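Local coordinates for dual specificity protein phosphatase 14 (Homo sapiens, PDB 2WGP) that dephosphorylates ERK, JNK and p38 MAP kinases and dampens T-cell receptor signalling by dephosphorylating the adapter TAB1, at residues 42-45 against 46-50; 65-68 against 69-72. All coordinates share one frame; numbering follows the deposited sequence.

Interaction 1. Residues 42-45 against 46-50; sequences SNRH and LLQAR
Leu46 sits against the cap of its own helix, where Asn43 holds the N-cap position. The Asn43 side chain has its CG anti to the backbone N (chi1 -170°), which turns the amide back over the first turn. Asn43 OD1 accepts from Leu46 N at 3.1 Å. The N-H points well at the oxygen (163°), but the donor stands above the carbonyl plane and off the lone pairs. The same amide leans on the leucine: Asn43 CG is 3.4 Å from Leu46 CB, and the two side chains cross at about a right angle. The helix then runs on through i to i+4 bonds from Leu47 N to Asn43 O, Gln48 N to Arg44 O (2.9 Å) and Ala49 N to His45 O.

Arg44 and Gln48 pair along one side of the helix. Both chains are extended, and the guanidinium and amide planes are 61° apart. Gln48 NE2 lies 3.7 Å above the centre of one guanidinium face. Gln48 OE1 is over that group too, 2.9 Å from Arg44 NH1, but the angle is too poor for a hydrogen bond. The amide therefore rests on a flat cation and is not gripped by its N-H groups. With an alanine here in place of the arginine, the Gln48 amide would probably lose the flat group it lies over and be freer to turn.

At the far end, Arg50 NH1 folds back to donate to Leu46 O at 3.0 Å, adding a side-chain bond to the last turn, which Arg50 N closes on Leu47 O.

This short helix, 44-49, lies on the surface of the phosphatase domain. Leu47 is its buried residue, packing on Ile26 of strand 26-28 and on Ile52 in the loop before strand 54-57. Arg44 and Gln48 face the loop that leads into strand 71-74, where both touch Gln69.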
ATOM      1  N   SER A  42      29.798 -18.572 -17.610  1.00 34.75           N
ATOM      2  CA  SER A  42      30.114 -19.891 -18.181  1.00 35.17           C
ATOM      3  C   SER A  42      31.356 -19.923 -19.112  1.00 34.78           C
ATOM      4  O   SER A  42      31.706 -20.982 -19.640  1.00 34.99           O
ATOM      5  CB  SER A  42      28.902 -20.430 -18.950  1.00 35.06           C
ATOM      6  OG  SER A  42      28.487 -19.507 -19.938  1.00 37.08           O
ATOM      7  N   ASN A  43      32.016 -18.781 -19.310  1.00 33.82           N
ATOM      8  CA  ASN A  43      33.219 -18.728 -20.147  1.00 33.31           C
ATOM      9  C   ASN A  43      34.451 -19.046 -19.298  1.00 33.09           C
ATOM     10  O   ASN A  43      35.124 -18.146 -18.770  1.00 31.52           O
ATOM     11  CB  ASN A  43      33.344 -17.363 -20.825  1.00 33.21           C
ATOM     12  CG  ASN A  43      34.440 -17.325 -21.894  1.00 33.70           C
ATOM     13  OD1 ASN A  43      35.368 -18.136 -21.896  1.00 32.19           O
ATOM     14  ND2 ASN A  43      34.344 -16.344 -22.789  1.00 35.02           N
ATOM     15  N   ARG A  44      34.726 -20.342 -19.186  1.00 32.67           N
ATOM     16  CA  ARG A  44      35.823 -20.857 -18.378  1.00 33.42           C
ATOM     17  C   ARG A  44      37.151 -20.166 -18.696  1.00 32.60           C
ATOM     18  O   ARG A  44      37.830 -19.684 -17.801  1.00 31.66           O
ATOM     19  CB  ARG A  44      35.902 -22.383 -18.576  1.00 33.56           C
ATOM     20  CG  ARG A  44      37.001 -23.135 -17.820  1.00 36.37           C
ATOM     21  CD  ARG A  44      36.975 -24.601 -18.271  1.00 39.72           C
ATOM     22  NE  ARG A  44      38.198 -25.345 -17.985  1.00 45.66           N
ATOM     23  CZ  ARG A  44      39.357 -25.213 -18.640  1.00 48.11           C
ATOM     24  NH1 ARG A  44      39.499 -24.328 -19.635  1.00 49.62           N
ATOM     25  NH2 ARG A  44      40.395 -25.970 -18.289  1.00 48.76           N
ATOM     26  N   HIS A  45      37.488 -20.079 -19.978  1.00 33.08           N
ATOM     27  CA  HIS A  45      38.742 -19.449 -20.412  1.00 33.36           C
ATOM     28  C   HIS A  45      38.865 -17.983 -20.008  1.00 32.40           C
ATOM     29  O   HIS A  45      39.935 -17.557 -19.597  1.00 31.70           O
ATOM     30  CB  HIS A  45      38.901 -19.543 -21.932  1.00 34.26           C
ATOM     31  CG  HIS A  45      40.247 -19.107 -22.417  1.00 37.60           C
ATOM     32  ND1 HIS A  45      41.326 -19.967 -22.505  1.00 40.39           N
ATOM     33  CD2 HIS A  45      40.699 -17.894 -22.823  1.00 39.04           C
ATOM     34  CE1 HIS A  45      42.381 -19.304 -22.950  1.00 40.64           C
ATOM     35  NE2 HIS A  45      42.027 -18.045 -23.154  1.00 41.14           N
ATOM     36  N   LEU A  46      37.784 -17.218 -20.176  1.00 31.16           N
ATOM     37  CA  LEU A  46      37.758 -15.803 -19.799  1.00 31.27           C
ATOM     38  C   LEU A  46      38.003 -15.626 -18.302  1.00 30.52           C
ATOM     39  O   LEU A  46      38.774 -14.757 -17.888  1.00 30.50           O
ATOM     40  CB  LEU A  46      36.404 -15.175 -20.193  1.00 31.64           C
ATOM     41  CG  LEU A  46      36.191 -13.671 -19.974  1.00 33.53           C
ATOM     42  CD1 LEU A  46      36.609 -12.912 -21.210  1.00 36.33           C
ATOM     43  CD2 LEU A  46      34.725 -13.369 -19.666  1.00 34.11           C
ATOM     44  N   LEU A  47      37.357 -16.447 -17.483  1.00 29.29           N
ATOM     45  CA  LEU A  47      37.516 -16.341 -16.040  1.00 29.09           C
ATOM     46  C   LEU A  47      38.910 -16.809 -15.568  1.00 29.00           C
ATOM     47  O   LEU A  47      39.525 -16.165 -14.703  1.00 28.88           O
ATOM     48  CB  LEU A  47      36.406 -17.109 -15.318  1.00 28.91           C
ATOM     49  CG  LEU A  47      34.949 -16.740 -15.649  1.00 29.57           C
ATOM     50  CD1 LEU A  47      34.038 -17.555 -14.780  1.00 29.27           C
ATOM     51  CD2 LEU A  47      34.640 -15.239 -15.497  1.00 28.55           C
ATOM     52  N   GLN A  48      39.410 -17.908 -16.135  1.00 29.01           N
ATOM     53  CA  GLN A  48      40.774 -18.386 -15.844  1.00 29.83           C
ATOM     54  C   GLN A  48      41.826 -17.328 -16.184  1.00 29.80           C
ATOM     55  O   GLN A  48      42.766 -17.106 -15.419  1.00 29.03           O
ATOM     56  CB  GLN A  48      41.064 -19.689 -16.593  1.00 30.47           C
ATOM     57  CG  GLN A  48      40.300 -20.881 -16.038  1.00 33.44           C
ATOM     58  CD  GLN A  48      40.697 -22.201 -16.692  1.00 37.35           C
ATOM     59  OE1 GLN A  48      40.762 -22.318 -17.929  1.00 40.70           O
ATOM     60  NE2 GLN A  48      40.975 -23.195 -15.865  1.00 37.94           N
ATOM     61  N   ALA A  49      41.620 -16.640 -17.310  1.00 29.91           N
ATOM     62  CA  ALA A  49      42.508 -15.558 -17.744  1.00 30.48           C
ATOM     63  C   ALA A  49      42.602 -14.445 -16.688  1.00 30.66           C
ATOM     64  O   ALA A  49      43.609 -13.763 -16.601  1.00 31.22           O
ATOM     65  CB  ALA A  49      42.038 -14.996 -19.077  1.00 30.11           C
ATOM     66  N   ARG A  50      41.556 -14.285 -15.879  1.00 30.83           N
ATOM     67  CA  ARG A  50      41.512 -13.281 -14.803  1.00 30.44           C
ATOM     68  C   ARG A  50      41.876 -13.827 -13.428  1.00 30.34           C
ATOM     69  O   ARG A  50      41.792 -13.101 -12.434  1.00 30.06           O
ATOM     70  CB  ARG A  50      40.112 -12.658 -14.763  1.00 30.77           C
ATOM     71  CG  ARG A  50      39.901 -11.708 -15.927  1.00 31.96           C
ATOM     72  CD  ARG A  50      38.452 -11.627 -16.356  1.00 34.87           C
ATOM     73  NE  ARG A  50      38.312 -10.638 -17.421  1.00 36.41           N
ATOM     74  CZ  ARG A  50      38.689 -10.824 -18.686  1.00 37.69           C
ATOM     75  NH1 ARG A  50      39.187 -11.993 -19.090  1.00 36.99           N
ATOM     76  NH2 ARG A  50      38.544  -9.831 -19.559  1.00 37.41           N
TER

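Interaction 2. Residues 65-68 against 69-72; sequences FNWP and QFEY
Trp67 to Phe70 form a type I beta turn, closed by Phe70 N donating to Trp67 O at 3.3 Å. Asn66 before it has a left-handed backbone (phi 65°), and Tyr72 lies back against this part of the loop.

Tyr72, Gln69 and Trp67 share most of the contact. Tyr72 OH accepts from Trp67 N at 2.9 Å. The ring also meets the loop backbone with its edge: Tyr72 CE1 lies 3.4 Å from Trp67 O, which sits in the ring plane. The Trp67 and Tyr72 side chains run side by side in the same direction, and the hydroxyl lies near the edge of the indole.

Phe70 also meets the CB and CD1 end of Trp67. Phe70 CD2 is 3.7 Å from Trp67 CB, and the phenyl and pyrrole planes are nearly perpendicular, at 85°, in an oblique pairing. Gln69 is bent at chi2 (73°), which brings Gln69 OE1 back to within 3.3 Å of Pro68 CD.

Phe65 covers part of one indole face, while the indole N-H has its partner in Ser42, ahead of helix 44-49.

The contact thus mixes aromatic packing with a few directed bonds and has no ion pair across it. The hydroxyl of Tyr72 satisfies a main-chain N-H of the irregular loop, and probably ties that loop to the start of strand 71-74.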
ATOM      1  N   PHE A  65      26.794 -23.055 -13.728  1.00 30.20           N
ATOM      2  CA  PHE A  65      27.259 -23.940 -14.786  1.00 31.79           C
ATOM      3  C   PHE A  65      28.013 -25.110 -14.179  1.00 31.56           C
ATOM      4  O   PHE A  65      28.047 -26.183 -14.746  1.00 32.63           O
ATOM      5  CB  PHE A  65      28.121 -23.211 -15.825  1.00 32.89           C
ATOM      6  CG  PHE A  65      28.197 -23.943 -17.142  1.00 36.04           C
ATOM      7  CD1 PHE A  65      27.255 -23.703 -18.145  1.00 38.57           C
ATOM      8  CD2 PHE A  65      29.185 -24.907 -17.364  1.00 37.94           C
ATOM      9  CE1 PHE A  65      27.307 -24.415 -19.370  1.00 39.25           C
ATOM     10  CE2 PHE A  65      29.248 -25.612 -18.573  1.00 39.38           C
ATOM     11  CZ  PHE A  65      28.315 -25.358 -19.580  1.00 39.32           C
ATOM     12  N   ASN A  66      28.619 -24.882 -13.021  1.00 31.96           N
ATOM     13  CA  ASN A  66      29.399 -25.886 -12.297  1.00 31.96           C
ATOM     14  C   ASN A  66      30.692 -26.420 -12.936  1.00 31.90           C
ATOM     15  O   ASN A  66      30.963 -27.613 -12.901  1.00 31.71           O
ATOM     16  CB  ASN A  66      28.502 -27.074 -11.896  1.00 32.43           C
ATOM     17  CG  ASN A  66      29.013 -27.784 -10.644  1.00 34.21           C
ATOM     18  OD1 ASN A  66      29.680 -27.167  -9.801  1.00 33.97           O
ATOM     19  ND2 ASN A  66      28.707 -29.078 -10.516  1.00 35.57           N
ATOM     20  N   TRP A  67      31.528 -25.557 -13.489  1.00 31.06           N
ATOM     21  CA  TRP A  67      32.846 -26.026 -13.915  1.00 30.89           C
ATOM     22  C   TRP A  67      33.644 -26.461 -12.677  1.00 30.41           C
ATOM     23  O   TRP A  67      33.571 -25.793 -11.637  1.00 29.40           O
ATOM     24  CB  TRP A  67      33.621 -24.928 -14.605  1.00 30.34           C
ATOM     25  CG  TRP A  67      33.103 -24.494 -15.905  1.00 32.09           C
ATOM     26  CD1 TRP A  67      32.441 -23.337 -16.167  1.00 33.37           C
ATOM     27  CD2 TRP A  67      33.269 -25.162 -17.162  1.00 35.14           C
ATOM     28  NE1 TRP A  67      32.175 -23.235 -17.512  1.00 34.60           N
ATOM     29  CE2 TRP A  67      32.664 -24.345 -18.148  1.00 35.69           C
ATOM     30  CE3 TRP A  67      33.865 -26.371 -17.553  1.00 36.31           C
ATOM     31  CZ2 TRP A  67      32.625 -24.708 -19.503  1.00 36.55           C
ATOM     32  CZ3 TRP A  67      33.835 -26.729 -18.903  1.00 37.42           C
ATOM     33  CH2 TRP A  67      33.208 -25.901 -19.859  1.00 36.80           C
ATOM     34  N   PRO A  68      34.410 -27.569 -12.778  1.00 30.54           N
ATOM     35  CA  PRO A  68      35.198 -28.004 -11.614  1.00 30.08           C
ATOM     36  C   PRO A  68      36.225 -26.971 -11.136  1.00 29.61           C
ATOM     37  O   PRO A  68      36.595 -26.960  -9.968  1.00 29.04           O
ATOM     38  CB  PRO A  68      35.907 -29.277 -12.117  1.00 30.35           C
ATOM     39  CG  PRO A  68      35.116 -29.720 -13.317  1.00 31.12           C
ATOM     40  CD  PRO A  68      34.635 -28.446 -13.944  1.00 30.74           C
ATOM     41  N   GLN A  69      36.643 -26.100 -12.044  1.00 29.16           N
ATOM     42  CA  GLN A  69      37.692 -25.107 -11.793  1.00 30.11           C
ATOM     43  C   GLN A  69      37.302 -24.023 -10.803  1.00 29.24           C
ATOM     44  O   GLN A  69      38.165 -23.308 -10.298  1.00 29.63           O
ATOM     45  CB  GLN A  69      38.103 -24.431 -13.105  1.00 30.36           C
ATOM     46  CG  GLN A  69      38.892 -25.334 -14.026  1.00 33.17           C
ATOM     47  CD  GLN A  69      38.042 -26.393 -14.685  1.00 35.91           C
ATOM     48  OE1 GLN A  69      36.845 -26.207 -14.875  1.00 35.01           O
ATOM     49  NE2 GLN A  69      38.661 -27.529 -15.030  1.00 38.39           N
ATOM     50  N   PHE A  70      36.009 -23.849 -10.569  1.00 28.31           N
ATOM     51  CA  PHE A  70      35.557 -22.767  -9.718  1.00 27.81           C
ATOM     52  C   PHE A  70      34.774 -23.303  -8.569  1.00 27.78           C
ATOM     53  O   PHE A  70      34.107 -24.336  -8.676  1.00 27.84           O
ATOM     54  CB  PHE A  70      34.718 -21.731 -10.501  1.00 27.60           C
ATOM     55  CG  PHE A  70      35.307 -21.364 -11.818  1.00 26.94           C
ATOM     56  CD1 PHE A  70      36.478 -20.609 -11.890  1.00 28.61           C
ATOM     57  CD2 PHE A  70      34.700 -21.780 -13.002  1.00 27.70           C
ATOM     58  CE1 PHE A  70      37.043 -20.261 -13.138  1.00 29.06           C
ATOM     59  CE2 PHE A  70      35.253 -21.449 -14.247  1.00 28.53           C
ATOM     60  CZ  PHE A  70      36.424 -20.684 -14.305  1.00 29.46           C
ATOM     61  N   GLU A  71      34.871 -22.574  -7.470  1.00 28.04           N
ATOM     62  CA  GLU A  71      33.976 -22.699  -6.351  1.00 28.78           C
ATOM     63  C   GLU A  71      32.752 -21.856  -6.678  1.00 28.06           C
ATOM     64  O   GLU A  71      32.880 -20.787  -7.248  1.00 27.59           O
ATOM     65  CB  GLU A  71      34.692 -22.167  -5.109  1.00 29.25           C
ATOM     66  CG  GLU A  71      33.896 -22.177  -3.853  1.00 32.23           C
ATOM     67  CD  GLU A  71      34.633 -21.498  -2.712  1.00 35.08           C
ATOM     68  OE1 GLU A  71      34.121 -21.570  -1.586  1.00 38.96           O
ATOM     69  OE2 GLU A  71      35.706 -20.891  -2.939  1.00 36.83           O
ATOM     70  N   TYR A  72      31.560 -22.337  -6.356  1.00 27.95           N
ATOM     71  CA  TYR A  72      30.334 -21.590  -6.659  1.00 27.28           C
ATOM     72  C   TYR A  72      29.570 -21.261  -5.387  1.00 28.17           C
ATOM     73  O   TYR A  72      29.428 -22.130  -4.497  1.00 27.40           O
ATOM     74  CB  TYR A  72      29.412 -22.397  -7.584  1.00 27.46           C
ATOM     75  CG  TYR A  72      29.876 -22.487  -9.002  1.00 27.30           C
ATOM     76  CD1 TYR A  72      30.835 -23.420  -9.381  1.00 25.77           C
ATOM     77  CD2 TYR A  72      29.354 -21.653  -9.978  1.00 28.26           C
ATOM     78  CE1 TYR A  72      31.258 -23.515 -10.672  1.00 26.58           C
ATOM     79  CE2 TYR A  72      29.797 -21.721 -11.273  1.00 26.90           C
ATOM     80  CZ  TYR A  72      30.747 -22.657 -11.622  1.00 26.07           C
ATOM     81  OH  TYR A  72      31.179 -22.756 -12.918  1.00 27.57           O
TER

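In the fold
Interactions 1 and 2 come one after the other along the chain, and their centres are about 11 Å apart. They touch directly. Ser42 O lies 3.1 Å from Trp67 NE1, a probable hydrogen bond. Arg44 CD packs 3.6 Å from Trp67 CE3, and Arg44 NE lies 3.5 Å from Gln69 CD. Gln48 NE2 is 3.5 Å from Gln69 CG. Deeper in, Phe70 packs on Leu47. The turn at 67-70 therefore lies against helix 44-49, beside strand 71-74 at one edge of the mixed sheet. Both contacts are surface packing in the phosphatase domain, away from the active-site Cys110.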